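Local coordinates for thiamine pyrophosphokinase (Candida albicans, PDB 2G9Z), which catalyses the transfer of a pyrophosphate group from ATP to thiamine, producing the cofactor thiamine pyrophosphate, with magnesium ions at the active site, at residues Q27-P36 / I317-V325; S116-F127 / Y137-Q148. All blocks are in the same frame, centred on the assembly; numbering follows the deposited sequence.

Interaction 1. Residues Q27-P36 / I317-V325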
# COMPACT_ATOMS: atom_id res chain seq x y z
N GLN A 27 -24.68 -4.33 11.06
CA GLN A 27 -25.45 -5.51 10.71
C GLN A 27 -25.07 -6.70 11.57
O GLN A 27 -24.10 -6.64 12.32
CB GLN A 27 -25.20 -5.87 9.25
CG GLN A 27 -25.50 -4.76 8.28
CD GLN A 27 -26.98 -4.61 8.03
OE1 GLN A 27 -27.81 -4.89 8.89
NE2 GLN A 27 -27.33 -4.16 6.83
N PRO A 28 -25.87 -7.78 11.52
CA PRO A 28 -25.52 -8.95 12.32
C PRO A 28 -24.34 -9.60 11.60
O PRO A 28 -24.06 -9.27 10.44
CB PRO A 28 -26.80 -9.80 12.26
CG PRO A 28 -27.43 -9.39 10.99
CD PRO A 28 -27.22 -7.90 10.97
N ASP A 29 -23.66 -10.52 12.26
CA ASP A 29 -22.50 -11.18 11.67
C ASP A 29 -22.81 -11.99 10.43
O ASP A 29 -21.92 -12.28 9.63
CB ASP A 29 -21.81 -12.07 12.69
CG ASP A 29 -21.13 -11.29 13.78
OD1 ASP A 29 -20.72 -10.14 13.50
OD2 ASP A 29 -20.99 -11.82 14.90
N SER A 30 -24.07 -12.39 10.27
CA SER A 30 -24.44 -13.17 9.11
C SER A 30 -25.72 -12.64 8.49
O SER A 30 -26.65 -12.28 9.20
CB SER A 30 -24.59 -14.64 9.49
OG SER A 30 -23.33 -15.20 9.83
N LEU A 31 -25.73 -12.58 7.17
CA LEU A 31 -26.87 -12.09 6.42
C LEU A 31 -26.91 -12.82 5.10
O LEU A 31 -25.92 -13.40 4.67
CB LEU A 31 -26.74 -10.60 6.13
CG LEU A 31 -26.88 -9.56 7.23
CD1 LEU A 31 -26.51 -8.19 6.68
CD2 LEU A 31 -28.32 -9.55 7.76
N ILE A 32 -28.08 -12.81 4.47
CA ILE A 32 -28.22 -13.40 3.16
C ILE A 32 -28.66 -12.25 2.27
O ILE A 32 -29.68 -11.60 2.54
CB ILE A 32 -29.27 -14.54 3.11
CG1 ILE A 32 -28.60 -15.88 3.44
CG2 ILE A 32 -29.86 -14.64 1.71
CD1 ILE A 32 -27.89 -15.91 4.76
N ILE A 33 -27.87 -11.96 1.25
CA ILE A 33 -28.18 -10.89 0.33
C ILE A 33 -28.55 -11.52 -1.00
O ILE A 33 -27.81 -12.34 -1.54
CB ILE A 33 -26.96 -9.96 0.12
CG1 ILE A 33 -26.47 -9.43 1.47
CG2 ILE A 33 -27.33 -8.80 -0.80
CD1 ILE A 33 -27.47 -8.55 2.20
N SER A 34 -29.71 -11.15 -1.52
CA SER A 34 -30.15 -11.69 -2.80
C SER A 34 -29.50 -10.87 -3.91
O SER A 34 -29.25 -9.68 -3.74
CB SER A 34 -31.67 -11.62 -2.93
OG SER A 34 -32.30 -12.37 -1.91
N PRO A 35 -29.21 -11.51 -5.06
CA PRO A 35 -28.60 -10.80 -6.19
C PRO A 35 -29.47 -9.62 -6.62
O PRO A 35 -30.69 -9.63 -6.42
CB PRO A 35 -28.53 -11.88 -7.27
CG PRO A 35 -28.33 -13.13 -6.47
CD PRO A 35 -29.31 -12.95 -5.33
N PRO A 36 -28.86 -8.58 -7.20
CA PRO A 36 -29.61 -7.40 -7.65
C PRO A 36 -30.65 -7.75 -8.71
O PRO A 36 -31.85 -7.64 -8.48
CB PRO A 36 -28.51 -6.49 -8.20
CG PRO A 36 -27.32 -6.86 -7.37
CD PRO A 36 -27.41 -8.36 -7.34
N ILE A 317 -17.35 -8.79 6.27
CA ILE A 317 -18.34 -9.33 5.36
C ILE A 317 -19.39 -10.17 6.09
O ILE A 317 -19.07 -11.21 6.67
CB ILE A 317 -17.65 -10.19 4.27
CG1 ILE A 317 -16.68 -9.32 3.46
CG2 ILE A 317 -18.70 -10.82 3.36
CD1 ILE A 317 -15.94 -10.05 2.36
N SER A 318 -20.63 -9.69 6.07
CA SER A 318 -21.73 -10.39 6.72
C SER A 318 -22.45 -11.33 5.75
O SER A 318 -22.99 -12.37 6.16
CB SER A 318 -22.73 -9.38 7.30
OG SER A 318 -22.15 -8.64 8.36
N GLY A 319 -22.48 -10.97 4.48
CA GLY A 319 -23.15 -11.80 3.49
C GLY A 319 -22.53 -13.19 3.41
O GLY A 319 -21.34 -13.32 3.12
N GLU A 320 -23.33 -14.22 3.66
CA GLU A 320 -22.81 -15.58 3.64
C GLU A 320 -22.46 -16.08 2.24
O GLU A 320 -21.54 -16.88 2.08
CB GLU A 320 -23.81 -16.55 4.27
CG GLU A 320 -24.23 -16.19 5.68
CD GLU A 320 -24.81 -17.38 6.41
OE1 GLU A 320 -25.77 -17.99 5.88
OE2 GLU A 320 -24.31 -17.70 7.51
N THR A 321 -23.20 -15.61 1.25
CA THR A 321 -22.99 -16.04 -0.13
C THR A 321 -22.65 -14.87 -1.05
O THR A 321 -22.40 -15.06 -2.24
CB THR A 321 -24.26 -16.72 -0.67
OG1 THR A 321 -25.32 -15.77 -0.73
CG2 THR A 321 -24.67 -17.86 0.25
N GLY A 322 -22.66 -13.66 -0.50
CA GLY A 322 -22.34 -12.50 -1.31
C GLY A 322 -22.83 -11.22 -0.68
O GLY A 322 -23.53 -11.25 0.33
N PHE A 323 -22.44 -10.10 -1.27
CA PHE A 323 -22.86 -8.80 -0.78
C PHE A 323 -22.91 -7.82 -1.94
O PHE A 323 -22.41 -8.10 -3.03
CB PHE A 323 -21.89 -8.28 0.30
CG PHE A 323 -20.47 -8.10 -0.17
CD1 PHE A 323 -19.57 -9.16 -0.13
CD2 PHE A 323 -20.03 -6.86 -0.65
CE1 PHE A 323 -18.24 -9.00 -0.55
CE2 PHE A 323 -18.71 -6.68 -1.07
CZ PHE A 323 -17.81 -7.75 -1.02
N ILE A 324 -23.52 -6.67 -1.71
CA ILE A 324 -23.63 -5.67 -2.76
C ILE A 324 -23.03 -4.33 -2.41
O ILE A 324 -23.19 -3.83 -1.29
CB ILE A 324 -25.11 -5.44 -3.12
CG1 ILE A 324 -25.70 -6.71 -3.75
CG2 ILE A 324 -25.24 -4.23 -4.06
CD1 ILE A 324 -27.19 -6.65 -3.96
N VAL A 325 -22.31 -3.74 -3.35
CA VAL A 325 -21.76 -2.41 -3.14
C VAL A 325 -22.06 -1.58 -4.37
O VAL A 325 -21.75 -1.97 -5.50
CB VAL A 325 -20.24 -2.39 -2.92
CG1 VAL A 325 -19.76 -0.94 -2.77
CG2 VAL A 325 -19.88 -3.19 -1.67
O HOH W 1 -25.34 -13.11 0.92
O HOH W 2 -25.52 -13.68 -2.17
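Ser-318 reaches Pro-28 through its hydroxyl: OG donates to Pro-28 O over 2.9 Å, approaching 18° out of the carbonyl plane. The torsion that sets OG beside its own backbone N and anti to the carbonyl carbon (chi1 -66°) suits a CB directed at the loop. Next to it the backbones bridge once, at Leu-31 and Gly-319, through Leu-31 N to Ser-318 O and Glu-320 N to Leu-31 O; the second is nearly collinear with the carbonyl (C=O...N 168°). Further along, water takes over, one molecule accepting from Ile-33 N and donating to Gly-322 O at 2.7 Å, a second donating to Ile-33 O and lying 2.5 Å from Thr-321 OG1. Glu-320 runs extended beyond CG, and its OE1 lies 3.2 Å from CD1 of Ile-32. Near its other oxygen, Ser-30 OG is hydrogen-bonded to Arg-263. The apolar end is built on Ile-324, whose CD1 abuts CG of the Pro-36 ring at a tight 3.4 Å, while the Ile-33 side chain passes it at a slant, CG2 3.8 Å from Ile-324 CD1. Thus an irregular segment with one isolated bridge lies against the turn into strand 322-327, and that strand's start, in the vitamin B1 binding domain.

Interaction 2. Residues S116-F127 / Y137-Q148; sequences SDYIPDYIVGDF and YYESHGSKIIRQ. With MG (magnesium ion), chain D; MG (magnesium ion), chain C; VNP (3-[(4-amino-2-methylpyrimidin-5-yl)methyl]-5-(2-{[hydroxy(phosphonoamino)phosphoryl]oxy}ethyl)-4-methyl-1,3-thiazol-3-I um), chain H.
Tyr-137 brings its OH to 3.4 Å from Ser-116 CA, while its carbonyl O accepts from Ser-140 OG and His-141 ND1 on opposite faces of the carbonyl plane. Tyr-138 is layered: Tyr-137 CD2 lies over one face of its ring and Pro-120 CG over the other, with Ile-119 CD1 at the edge; its OH reaches Tyr-118 O through a water. His-141 crosses Ile-119 at about a right angle, CB to CD1 3.5 Å. At Ser-143, OG donates to Pro-120 O over 2.9 Å, in the carbonyl plane and on a lone pair.

Parallel pairing then begins, the strand axes 4.7 Å apart and 7° from alignment. Lys-144 N bonds to Asp-121 O and its O receives Ile-123 N; the extended side chain runs alongside Tyr-122, CD to CE1 3.3 Å, toward a salt bridge with Glu-174. Ile-145 puts CG2 3.4 Å from Phe-127 CE2 and CD1 against Ile-123. Ile-146 N bonds to Ile-123 O at a nearly straight 174°, and its CB faces that of Val-124. The extended aliphatic chain of Arg-147 passes obliquely over to Phe-127, Arg-147 CB lying 3.3 Å from Phe-127 CE2. Its guanidinium plane stands 82° from the ring, with CB of Phe-127 over one face; water joins NE to Asp-126 O. Gln-148 N closes the ladder on Gly-125 O.

Just past this last rung, Asp-126 bridges two magnesium ions, OD1 to one and OD2 to the other, each at 2.2 Å. VNP O1B binds both metals as well. The paired ions would be expected to draw negative charge from the diphosphate analogue, consistent with a role in pyrophosphoryl transfer, and the strand pairing would hold in place the backbone from which the bridging carboxylate extends.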
# COMPACT_ATOMS: atom_id res chain seq x y z
N SER A 116 10.80 -27.87 -13.05
CA SER A 116 10.73 -27.95 -14.50
C SER A 116 9.32 -28.09 -15.08
O SER A 116 9.13 -27.92 -16.28
CB SER A 116 11.62 -29.09 -15.01
OG SER A 116 11.26 -30.32 -14.40
N ASP A 117 8.34 -28.41 -14.25
CA ASP A 117 6.97 -28.56 -14.74
C ASP A 117 6.21 -27.24 -14.78
O ASP A 117 5.07 -27.17 -15.24
CB ASP A 117 6.18 -29.55 -13.88
CG ASP A 117 6.68 -30.97 -14.01
OD1 ASP A 117 6.93 -31.39 -15.16
OD2 ASP A 117 6.81 -31.66 -12.98
N TYR A 118 6.85 -26.17 -14.31
CA TYR A 118 6.20 -24.87 -14.28
C TYR A 118 7.08 -23.81 -14.91
O TYR A 118 7.71 -23.01 -14.21
CB TYR A 118 5.86 -24.53 -12.83
CG TYR A 118 4.99 -25.60 -12.20
CD1 TYR A 118 3.60 -25.56 -12.34
CD2 TYR A 118 5.55 -26.68 -11.52
CE1 TYR A 118 2.80 -26.58 -11.83
CE2 TYR A 118 4.76 -27.71 -11.01
CZ TYR A 118 3.38 -27.65 -11.17
OH TYR A 118 2.59 -28.66 -10.66
N ILE A 119 7.11 -23.82 -16.24
CA ILE A 119 7.90 -22.86 -16.99
C ILE A 119 6.98 -21.73 -17.42
O ILE A 119 5.94 -21.96 -18.02
CB ILE A 119 8.53 -23.50 -18.25
CG1 ILE A 119 9.25 -24.80 -17.87
CG2 ILE A 119 9.48 -22.52 -18.90
CD1 ILE A 119 10.36 -24.63 -16.85
N PRO A 120 7.36 -20.48 -17.11
CA PRO A 120 6.51 -19.35 -17.50
C PRO A 120 6.51 -19.13 -19.01
O PRO A 120 7.52 -19.35 -19.68
CB PRO A 120 7.14 -18.19 -16.73
CG PRO A 120 8.59 -18.53 -16.76
CD PRO A 120 8.59 -20.02 -16.45
N ASP A 121 5.37 -18.71 -19.53
CA ASP A 121 5.23 -18.45 -20.96
C ASP A 121 6.11 -17.28 -21.38
O ASP A 121 6.78 -17.33 -22.41
CB ASP A 121 3.78 -18.16 -21.29
CG ASP A 121 2.89 -19.38 -21.14
OD1 ASP A 121 2.77 -20.14 -22.11
OD2 ASP A 121 2.34 -19.57 -20.03
N TYR A 122 6.11 -16.22 -20.57
CA TYR A 122 6.90 -15.03 -20.87
C TYR A 122 7.62 -14.51 -19.63
O TYR A 122 7.12 -14.63 -18.51
CB TYR A 122 6.00 -13.89 -21.38
CG TYR A 122 5.23 -14.16 -22.65
CD1 TYR A 122 5.75 -13.81 -23.90
CD2 TYR A 122 3.95 -14.71 -22.60
CE1 TYR A 122 5.02 -14.00 -25.07
CE2 TYR A 122 3.21 -14.91 -23.76
CZ TYR A 122 3.74 -14.55 -24.99
OH TYR A 122 3.00 -14.74 -26.13
N ILE A 123 8.80 -13.92 -19.84
CA ILE A 123 9.57 -13.30 -18.77
C ILE A 123 9.93 -11.95 -19.38
O ILE A 123 10.64 -11.90 -20.39
CB ILE A 123 10.87 -14.07 -18.47
CG1 ILE A 123 10.54 -15.43 -17.86
CG2 ILE A 123 11.73 -13.25 -17.51
CD1 ILE A 123 11.77 -16.27 -17.54
N VAL A 124 9.41 -10.87 -18.81
CA VAL A 124 9.67 -9.54 -19.36
C VAL A 124 10.11 -8.47 -18.37
O VAL A 124 9.91 -8.60 -17.17
CB VAL A 124 8.42 -9.03 -20.16
CG1 VAL A 124 7.34 -10.11 -20.21
CG2 VAL A 124 7.88 -7.75 -19.58
N GLY A 125 10.71 -7.41 -18.90
CA GLY A 125 11.17 -6.30 -18.07
C GLY A 125 12.55 -5.83 -18.49
O GLY A 125 13.06 -6.24 -19.53
N ASP A 126 13.15 -4.95 -17.69
CA ASP A 126 14.48 -4.46 -18.02
C ASP A 126 15.57 -5.40 -17.52
O ASP A 126 16.75 -5.20 -17.79
CB ASP A 126 14.70 -3.05 -17.46
CG ASP A 126 14.35 -2.96 -15.99
OD1 ASP A 126 14.05 -4.01 -15.39
OD2 ASP A 126 14.39 -1.84 -15.46
N PHE A 127 15.16 -6.43 -16.79
CA PHE A 127 16.05 -7.45 -16.26
C PHE A 127 17.18 -7.01 -15.34
O PHE A 127 18.31 -7.50 -15.45
CB PHE A 127 16.64 -8.28 -17.41
CG PHE A 127 15.61 -8.98 -18.24
CD1 PHE A 127 14.42 -9.44 -17.66
CD2 PHE A 127 15.82 -9.21 -19.59
CE1 PHE A 127 13.47 -10.11 -18.43
CE2 PHE A 127 14.87 -9.88 -20.36
CZ PHE A 127 13.69 -10.33 -19.78
N TYR A 137 18.19 -20.47 -16.74
CA TYR A 137 17.38 -21.65 -16.47
C TYR A 137 16.10 -21.67 -17.29
O TYR A 137 15.83 -22.62 -18.02
CB TYR A 137 17.02 -21.74 -14.99
CG TYR A 137 16.13 -22.93 -14.69
CD1 TYR A 137 16.67 -24.20 -14.52
CD2 TYR A 137 14.74 -22.79 -14.65
CE1 TYR A 137 15.85 -25.31 -14.32
CE2 TYR A 137 13.91 -23.89 -14.45
CZ TYR A 137 14.47 -25.15 -14.28
OH TYR A 137 13.65 -26.24 -14.11
N TYR A 138 15.29 -20.62 -17.15
CA TYR A 138 14.03 -20.55 -17.89
C TYR A 138 14.23 -20.34 -19.38
O TYR A 138 13.42 -20.80 -20.18
CB TYR A 138 13.12 -19.47 -17.29
CG TYR A 138 12.57 -19.88 -15.95
CD1 TYR A 138 11.76 -21.01 -15.82
CD2 TYR A 138 12.90 -19.17 -14.79
CE1 TYR A 138 11.30 -21.43 -14.57
CE2 TYR A 138 12.45 -19.59 -13.54
CZ TYR A 138 11.65 -20.71 -13.44
OH TYR A 138 11.22 -21.14 -12.20
N GLU A 139 15.30 -19.65 -19.76
CA GLU A 139 15.58 -19.45 -21.18
C GLU A 139 15.81 -20.84 -21.78
O GLU A 139 15.35 -21.15 -22.87
CB GLU A 139 16.83 -18.59 -21.39
CG GLU A 139 16.74 -17.17 -20.83
CD GLU A 139 17.97 -16.32 -21.13
OE1 GLU A 139 19.11 -16.79 -20.89
OE2 GLU A 139 17.80 -15.18 -21.61
N SER A 140 16.50 -21.70 -21.03
CA SER A 140 16.79 -23.05 -21.51
C SER A 140 15.58 -23.97 -21.44
O SER A 140 15.64 -25.12 -21.87
CB SER A 140 17.95 -23.66 -20.70
OG SER A 140 17.57 -23.92 -19.36
N HIS A 141 14.46 -23.46 -20.91
CA HIS A 141 13.26 -24.27 -20.84
C HIS A 141 12.11 -23.77 -21.70
O HIS A 141 10.98 -24.25 -21.58
CB HIS A 141 12.79 -24.42 -19.39
CG HIS A 141 13.50 -25.51 -18.64
ND1 HIS A 141 14.75 -25.35 -18.09
CD2 HIS A 141 13.13 -26.79 -18.39
CE1 HIS A 141 15.12 -26.48 -17.52
NE2 HIS A 141 14.16 -27.37 -17.69
N GLY A 142 12.39 -22.82 -22.58
CA GLY A 142 11.36 -22.34 -23.49
C GLY A 142 10.64 -21.05 -23.17
O GLY A 142 9.82 -20.60 -23.97
N SER A 143 10.92 -20.45 -22.01
CA SER A 143 10.26 -19.19 -21.66
C SER A 143 10.57 -18.14 -22.71
O SER A 143 11.72 -18.02 -23.14
CB SER A 143 10.76 -18.70 -20.29
OG SER A 143 10.36 -19.58 -19.25
N LYS A 144 9.56 -17.40 -23.14
CA LYS A 144 9.74 -16.35 -24.13
C LYS A 144 10.28 -15.12 -23.41
O LYS A 144 9.59 -14.53 -22.57
CB LYS A 144 8.42 -16.01 -24.81
CG LYS A 144 7.77 -17.20 -25.52
CD LYS A 144 6.46 -16.81 -26.18
CE LYS A 144 5.83 -17.99 -26.88
NZ LYS A 144 4.57 -17.61 -27.57
N ILE A 145 11.50 -14.73 -23.76
CA ILE A 145 12.16 -13.58 -23.14
C ILE A 145 11.93 -12.27 -23.88
O ILE A 145 12.23 -12.15 -25.06
CB ILE A 145 13.68 -13.81 -23.07
CG1 ILE A 145 13.98 -15.14 -22.38
CG2 ILE A 145 14.34 -12.64 -22.34
CD1 ILE A 145 13.36 -15.29 -21.01
N ILE A 146 11.41 -11.28 -23.16
CA ILE A 146 11.18 -9.97 -23.76
C ILE A 146 11.85 -8.90 -22.93
O ILE A 146 11.27 -8.41 -21.96
CB ILE A 146 9.67 -9.66 -23.87
CG1 ILE A 146 8.96 -10.77 -24.66
CG2 ILE A 146 9.47 -8.33 -24.57
CD1 ILE A 146 7.46 -10.56 -24.80
N ARG A 147 13.07 -8.54 -23.30
CA ARG A 147 13.80 -7.51 -22.58
C ARG A 147 13.40 -6.12 -23.05
O ARG A 147 13.32 -5.86 -24.26
CB ARG A 147 15.31 -7.70 -22.75
CG ARG A 147 16.15 -6.73 -21.93
CD ARG A 147 17.56 -7.26 -21.69
NE ARG A 147 18.30 -6.43 -20.74
CZ ARG A 147 19.34 -6.84 -20.03
NH1 ARG A 147 19.77 -8.09 -20.14
NH2 ARG A 147 19.95 -6.01 -19.19
N GLN A 148 13.12 -5.24 -22.11
CA GLN A 148 12.72 -3.87 -22.42
C GLN A 148 13.48 -2.94 -21.48
O GLN A 148 13.22 -2.91 -20.27
CB GLN A 148 11.21 -3.70 -22.22
CG GLN A 148 10.37 -4.59 -23.11
CD GLN A 148 10.33 -4.09 -24.55
OE1 GLN A 148 11.24 -4.36 -25.35
NE2 GLN A 148 9.28 -3.35 -24.89
MG MG D . 14.43 -1.48 -13.25
MG MG C . 13.36 -4.76 -13.38
O2G VNP H . 13.99 -0.45 -11.50
PG VNP H . 12.96 -0.96 -10.37
O3G VNP H . 12.86 0.02 -9.27
O1G VNP H . 13.52 -2.38 -9.86
N3B VNP H . 11.52 -1.24 -11.08
PB VNP H . 11.63 -1.70 -12.63
O2B VNP H . 10.28 -2.07 -13.11
O1B VNP H . 12.69 -2.73 -12.73
O1 VNP H . 12.13 -0.38 -13.41
C7 VNP H . 11.40 0.85 -13.45
C12 VNP H . 11.79 1.53 -14.77
C11 VNP H . 11.23 2.93 -15.02
C10 VNP H . 11.93 4.09 -14.31
CM4 VNP H . 13.43 4.08 -13.99
S1 VNP H . 9.50 3.25 -14.53
C9 VNP H . 9.82 4.94 -14.18
N5 VNP H . 11.13 5.11 -13.99
C7A VNP H . 11.68 6.32 -13.35
C5A VNP H . 10.82 7.57 -13.56
C6A VNP H . 10.27 8.14 -12.42
N1A VNP H . 9.61 9.28 -12.48
C2A VNP H . 9.44 9.92 -13.64
CM2 VNP H . 8.70 11.26 -13.68
N3A VNP H . 9.95 9.40 -14.78
C4A VNP H . 10.63 8.25 -14.76
N4A VNP H . 11.10 7.76 -15.91
O HOH W 3 9.67 -23.21 -12.25
O HOH W 4 3.15 -19.02 -24.88
O HOH W 5 17.26 -3.71 -19.87
O HOH W 6 12.93 -5.05 -11.07

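How the interactions relate
Interaction 2 is nested in sequence between the two segments of interaction 1, which closes a loop of 280 intervening residues. Their centres are 43 Å apart, on opposite sides of the chain's centre, and their nearest atoms about 29 Å, so they do not touch. Interaction 2 joins neighbouring parallel strands at one margin of the ten-strand sheet, in the catalytic domain; interaction 1 borders the five-strand sheet through strand 322-327, with its 317-325 segment in the vitamin B1 binding domain. Ser-312, Ser-314 and Arg-316 of the second subunit bind the analogue held beside Asp-126. Those bonds show an active site assembled between subunits, catalytic part of one facing thiamine-binding part of the other.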